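Local coordinates for protein glycosyltransferase (Streptomyces viridochromogenes, PDB 2IUY) that is a retaining family GT4 glycosyltransferase that takes part in avilamycin A biosynthesis and binds UDP, probably transferring a sugar from a nucleotide donor, at residues A[89-94]-A[110-115]; A[126-131]-A[140-145]. All coordinates share one frame; numbering follows the deposited sequence.

Contact 1: residues A[89-94]-A[110-115]; sequences HDHSGG and SHHFTT
His91 and His112 meet through their ring nitrogens: ND1 of His91 and NE2 of His112 lie 2.8 Å apart in a nearly straight hydrogen bond (166°). The rings meet rim to rim, neither over the face of the other, with their planes 14° apart. Both side chains carry CG anti to the carbonyl carbon (chi1 -67° for His91), which swings the two imidazoles over the same side of the strand ends. Beside them Ser110 OG is hydrogen-bonded to His89 NE2 at 2.8 Å, near the plane of that ring, and also approaches His91 CE1. Beneath the side chains, Ser110 N donates to Asp90 O, the last direct rung between parallel strands 87-90 and 106-111. Past it water takes over: water 1 accepts from His112 N and lies 2.8 Å from Ser110 O, while water 2 accepts from Gly93 N. CE2 of Phe113 packs 4.0 Å from CA of Gly93. A second shell sets the turn: OD1 of Asp90 accepts from Ser92 N, forming an Asx turn, and from Ser92 OG at 2.7 Å, and OD2 accepts from Gly94 N. Tyr332 binds His89 ND1 and Tyr328 binds Ser110 OG, both from helix 321-336. The side chain of His112 is about 8 Å from that of Thr256, a residue that binds UDP. In each of the two side-chain bonds either partner could donate, so the choice of ring proton on His91 is probably coupled to that on His112.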
loop_
_atom_site.group_PDB
_atom_site.type_symbol
_atom_site.label_atom_id
_atom_site.label_comp_id
_atom_site.label_asym_id
_atom_site.label_seq_id
_atom_site.Cartn_x
_atom_site.Cartn_y
_atom_site.Cartn_z
ATOM N N HIS A 89 8.565 12.966 8.090
ATOM C CA HIS A 89 7.574 12.488 7.154
ATOM C C HIS A 89 6.804 11.346 7.807
ATOM O O HIS A 89 7.312 10.215 7.917
ATOM C CB HIS A 89 8.300 12.053 5.857
ATOM C CG HIS A 89 7.385 11.653 4.743
ATOM N ND1 HIS A 89 7.860 11.323 3.489
ATOM C CD2 HIS A 89 6.039 11.489 4.692
ATOM C CE1 HIS A 89 6.838 11.023 2.699
ATOM N NE2 HIS A 89 5.726 11.102 3.411
ATOM N N ASP A 90 5.593 11.690 8.264
ATOM C CA ASP A 90 4.697 10.849 8.996
ATOM C C ASP A 90 3.862 9.953 8.082
ATOM O O ASP A 90 3.196 10.408 7.166
ATOM C CB ASP A 90 3.785 11.678 9.954
ATOM C CG ASP A 90 2.971 10.777 10.901
ATOM O OD1 ASP A 90 3.519 9.723 11.307
ATOM O OD2 ASP A 90 1.782 11.055 11.188
ATOM N N HIS A 91 3.923 8.648 8.360
ATOM C CA HIS A 91 3.056 7.660 7.722
ATOM C C HIS A 91 2.112 7.016 8.714
ATOM O O HIS A 91 1.407 6.116 8.344
ATOM C CB HIS A 91 3.910 6.549 7.076
ATOM C CG HIS A 91 4.720 7.045 5.917
ATOM N ND1 HIS A 91 4.304 6.922 4.614
ATOM C CD2 HIS A 91 5.890 7.731 5.883
ATOM C CE1 HIS A 91 5.214 7.453 3.817
ATOM N NE2 HIS A 91 6.190 7.945 4.564
ATOM N N SER A 92 2.141 7.433 9.984
ATOM C CA SER A 92 1.365 6.787 11.061
ATOM C C SER A 92 -0.109 7.218 11.160
ATOM O O SER A 92 -0.825 6.687 11.993
ATOM C CB SER A 92 2.004 7.090 12.408
ATOM O OG SER A 92 1.707 8.412 12.777
ATOM N N GLY A 93 -0.537 8.201 10.367
ATOM C CA GLY A 93 -1.860 8.800 10.519
ATOM C C GLY A 93 -1.928 9.730 11.710
ATOM O O GLY A 93 -2.989 9.943 12.285
ATOM N N GLY A 94 -0.802 10.301 12.098
ATOM C CA GLY A 94 -0.849 11.322 13.103
ATOM C C GLY A 94 -0.700 10.879 14.541
ATOM O O GLY A 94 -1.127 11.592 15.459
ATOM N N SER A 110 2.215 11.329 4.692
ATOM C CA SER A 110 1.485 10.570 3.654
ATOM C C SER A 110 0.277 9.959 4.369
ATOM O O SER A 110 0.423 9.145 5.279
ATOM C CB SER A 110 2.312 9.431 3.058
ATOM O OG SER A 110 3.412 9.870 2.294
ATOM N N HIS A 111 -0.905 10.358 3.947
ATOM C CA HIS A 111 -2.149 9.774 4.424
ATOM C C HIS A 111 -2.500 8.438 3.787
ATOM O O HIS A 111 -2.697 8.350 2.576
ATOM C CB HIS A 111 -3.308 10.758 4.258
ATOM C CG HIS A 111 -4.412 10.496 5.230
ATOM N ND1 HIS A 111 -4.168 10.283 6.572
ATOM C CD2 HIS A 111 -5.748 10.338 5.055
ATOM C CE1 HIS A 111 -5.309 10.026 7.185
ATOM N NE2 HIS A 111 -6.280 10.052 6.287
ATOM N N HIS A 112 -2.590 7.415 4.623
ATOM C CA HIS A 112 -2.905 6.065 4.169
ATOM C C HIS A 112 -4.303 5.582 4.605
ATOM O O HIS A 112 -4.566 4.357 4.641
ATOM C CB HIS A 112 -1.821 5.111 4.671
ATOM C CG HIS A 112 -0.434 5.511 4.215
ATOM N ND1 HIS A 112 -0.110 5.649 2.883
ATOM C CD2 HIS A 112 0.699 5.778 4.905
ATOM C CE1 HIS A 112 1.155 6.011 2.769
ATOM N NE2 HIS A 112 1.679 6.072 3.983
ATOM N N PHE A 113 -5.186 6.520 4.949
ATOM C CA PHE A 113 -6.491 6.102 5.541
ATOM C C PHE A 113 -7.707 6.699 4.811
ATOM O O PHE A 113 -7.597 7.740 4.184
ATOM C CB PHE A 113 -6.517 6.398 7.064
ATOM C CG PHE A 113 -5.520 5.625 7.821
ATOM C CD1 PHE A 113 -5.778 4.323 8.193
ATOM C CD2 PHE A 113 -4.284 6.183 8.147
ATOM C CE1 PHE A 113 -4.817 3.564 8.882
ATOM C CE2 PHE A 113 -3.343 5.453 8.856
ATOM C CZ PHE A 113 -3.602 4.148 9.215
ATOM N N THR A 114 -8.849 6.002 4.872
ATOM C CA THR A 114 -10.113 6.497 4.322
ATOM C C THR A 114 -10.685 7.663 5.158
ATOM O O THR A 114 -11.533 8.437 4.712
ATOM C CB THR A 114 -11.126 5.355 4.248
ATOM O OG1 THR A 114 -12.188 5.717 3.392
ATOM C CG2 THR A 114 -11.690 5.011 5.634
ATOM N N THR A 115 -10.194 7.773 6.382
ATOM C CA THR A 115 -10.659 8.748 7.371
ATOM C C THR A 115 -9.946 10.097 7.177
ATOM O O THR A 115 -8.899 10.182 6.539
ATOM C CB THR A 115 -10.419 8.204 8.815
ATOM O OG1 THR A 115 -9.078 7.755 8.942
ATOM C CG2 THR A 115 -11.347 7.006 9.122
HETATM O O HOH W 1 -1.169 7.655 7.087
HETATM O O HOH W 2 0.566 9.930 8.462
#

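Contact 2: residues A[126-131]-A[140-145]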
loop_
_atom_site.group_PDB
_atom_site.type_symbol
_atom_site.label_atom_id
_atom_site.label_comp_id
_atom_site.label_asym_id
_atom_site.label_seq_id
_atom_site.Cartn_x
_atom_site.Cartn_y
_atom_site.Cartn_z
ATOM N N SER A 126 -2.567 9.595 -1.483
ATOM C CA SER A 126 -2.093 8.668 -2.539
ATOM C C SER A 126 -2.977 8.695 -3.788
ATOM O O SER A 126 -2.581 8.182 -4.849
ATOM C CB SER A 126 -1.864 7.228 -2.038
ATOM O OG SER A 126 -2.811 6.883 -1.061
ATOM N N SER A 127 -4.165 9.291 -3.678
ATOM C CA SER A 127 -5.039 9.411 -4.843
ATOM C C SER A 127 -5.901 10.674 -4.789
ATOM O O SER A 127 -6.117 11.240 -3.735
ATOM C CB SER A 127 -5.892 8.145 -5.017
ATOM O OG SER A 127 -6.856 8.002 -3.975
ATOM N N ARG A 128 -6.367 11.130 -5.947
ATOM C CA ARG A 128 -7.401 12.191 -6.006
ATOM C C ARG A 128 -8.697 11.823 -5.261
ATOM O O ARG A 128 -9.256 12.665 -4.609
ATOM C CB ARG A 128 -7.774 12.527 -7.463
ATOM C CG ARG A 128 -6.683 13.267 -8.257
ATOM C CD ARG A 128 -7.174 13.608 -9.729
ATOM N NE ARG A 128 -6.907 12.536 -10.711
ATOM C CZ ARG A 128 -7.823 11.717 -11.261
ATOM N NH1 ARG A 128 -9.130 11.778 -10.926
ATOM N NH2 ARG A 128 -7.432 10.805 -12.156
ATOM N N ALA A 129 -9.185 10.587 -5.412
ATOM C CA ALA A 129 -10.423 10.138 -4.731
ATOM C C ALA A 129 -10.252 10.233 -3.230
ATOM O O ALA A 129 -11.086 10.793 -2.553
ATOM C CB ALA A 129 -10.781 8.727 -5.133
ATOM N N GLN A 130 -9.115 9.770 -2.712
ATOM C CA GLN A 130 -8.836 9.915 -1.277
ATOM C C GLN A 130 -8.751 11.388 -0.872
ATOM O O GLN A 130 -9.392 11.804 0.084
ATOM C CB GLN A 130 -7.541 9.212 -0.916
ATOM C CG GLN A 130 -7.273 9.118 0.549
ATOM C CD GLN A 130 -5.804 9.050 0.857
ATOM O OE1 GLN A 130 -4.985 9.377 0.006
ATOM N NE2 GLN A 130 -5.453 8.640 2.077
ATOM N N ARG A 131 -7.929 12.172 -1.567
ATOM C CA ARG A 131 -7.816 13.602 -1.240
ATOM C C ARG A 131 -9.208 14.284 -1.115
ATOM O O ARG A 131 -9.476 15.001 -0.142
ATOM C CB ARG A 131 -6.946 14.355 -2.259
ATOM C CG ARG A 131 -6.839 15.886 -1.899
ATOM C CD ARG A 131 -5.949 16.661 -2.853
ATOM N NE ARG A 131 -6.513 16.585 -4.195
ATOM C CZ ARG A 131 -5.969 17.129 -5.275
ATOM N NH1 ARG A 131 -4.801 17.796 -5.194
ATOM N NH2 ARG A 131 -6.588 16.973 -6.448
ATOM N N ALA A 140 -3.061 20.418 -1.979
ATOM C CA ALA A 140 -2.427 19.196 -1.397
ATOM C C ALA A 140 -1.941 18.220 -2.480
ATOM O O ALA A 140 -2.696 17.829 -3.358
ATOM C CB ALA A 140 -3.365 18.484 -0.396
ATOM N N PRO A 141 -0.668 17.826 -2.415
ATOM C CA PRO A 141 -0.134 16.926 -3.435
ATOM C C PRO A 141 -0.778 15.549 -3.376
ATOM O O PRO A 141 -1.147 15.056 -2.302
ATOM C CB PRO A 141 1.365 16.796 -3.066
ATOM C CG PRO A 141 1.638 17.916 -2.117
ATOM C CD PRO A 141 0.353 18.203 -1.413
ATOM N N VAL A 142 -0.930 14.967 -4.557
ATOM C CA VAL A 142 -1.356 13.619 -4.702
ATOM C C VAL A 142 -0.152 12.862 -5.249
ATOM O O VAL A 142 0.389 13.200 -6.319
ATOM C CB VAL A 142 -2.592 13.510 -5.616
ATOM C CG1 VAL A 142 -2.818 12.082 -5.992
ATOM C CG2 VAL A 142 -3.823 14.062 -4.902
ATOM N N ILE A 143 0.312 11.884 -4.470
ATOM C CA ILE A 143 1.506 11.157 -4.837
ATOM C C ILE A 143 1.215 9.700 -4.549
ATOM O O ILE A 143 1.040 9.345 -3.403
ATOM C CB ILE A 143 2.818 11.650 -4.078
ATOM C CG1 ILE A 143 3.139 13.131 -4.333
ATOM C CG2 ILE A 143 3.994 10.836 -4.527
ATOM C CD1 ILE A 143 4.296 13.663 -3.443
ATOM N N PRO A 144 1.113 8.858 -5.599
ATOM C CA PRO A 144 0.645 7.479 -5.383
ATOM C C PRO A 144 1.692 6.615 -4.702
ATOM O O PRO A 144 2.856 7.076 -4.499
ATOM C CB PRO A 144 0.306 7.017 -6.818
ATOM C CG PRO A 144 1.260 7.780 -7.689
ATOM C CD PRO A 144 1.341 9.143 -7.039
ATOM N N ILE A 145 1.288 5.396 -4.307
ATOM C CA ILE A 145 2.179 4.445 -3.619
ATOM C C ILE A 145 3.325 4.011 -4.541
ATOM O O ILE A 145 3.091 3.647 -5.708
ATOM C CB ILE A 145 1.414 3.235 -3.063
ATOM C CG1 ILE A 145 0.422 3.662 -1.945
ATOM C CG2 ILE A 145 2.351 2.161 -2.625
ATOM C CD1 ILE A 145 -0.576 2.544 -1.608
#
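Val142 drives its two methyls into different parts of the start of helix 128-133. CG1, anti to the backbone N (chi1 167°), presses on the main chain just ahead of the helix, 3.6 Å from Ser127 C, while CG2 lies over one face of the Arg131 guanidinium, 3.8 Å from CZ. The two side chains cross at about a right angle. Arg131 reaches this position through a chain extended as far as CG and CD and then bent at chi3 (62°), and its NH1 donates to Ala140 O over 2.8 Å, the oxygen tilted 15° from the guanidinium plane. That one group is thus held by a methyl on its face and a carbonyl at its edge. The backbones come closest at Ser126 and Pro144, where two CA-H...O contacts run in opposite senses: Ser126 CA to Ile143 O, 3.3 Å and almost straight, and Pro144 CA to Ser126 O. Packing thins toward Arg128, an exposed residue whose CG comes no nearer than 4.5 Å to CG2 of Val142. Within segment 126-131, Ser127 is the N-cap: its OG accepts from Gln130 N at 3.1 Å and is also hydrogen-bonded to Pro253 O. Gln130 OE1 in turn accepts from Ser126 N at 2.8 Å, tying the first turn of the helix back to the end of strand 123-125. Backbone bonds from Pro141 and Ile143 to Tyr125 lay the 140-145 segment along that strand; Pro141, Ile143 and Pro144 touch helix 321-336, and Ile145 meets Ser259 and the UDP-binding Thr256 of helix 256-263.

From the N terminus, the chain leaves strand 87-90 through the Asp90 turn and returns along strand 106-111, so contact 1 closes a loop of 15 intervening residues between neighbouring parallel strands. Only then does the chain run through edge strand 123-125 into helix 128-133 and come back as segment 140-145, where contact 2 closes a shorter loop. The two follow in series, neither nested nor crossed, with centres about 11 Å apart. Gln130 joins them, its NE2 hydrogen-bonded to the carbonyl oxygens of His111 and Phe113. Together they tie the C-terminal ends of strands in the N-terminal Rossmann-like sheet to helix 321-336 and to the UDP-binding helix 256-263, as expected for a GT-B fold.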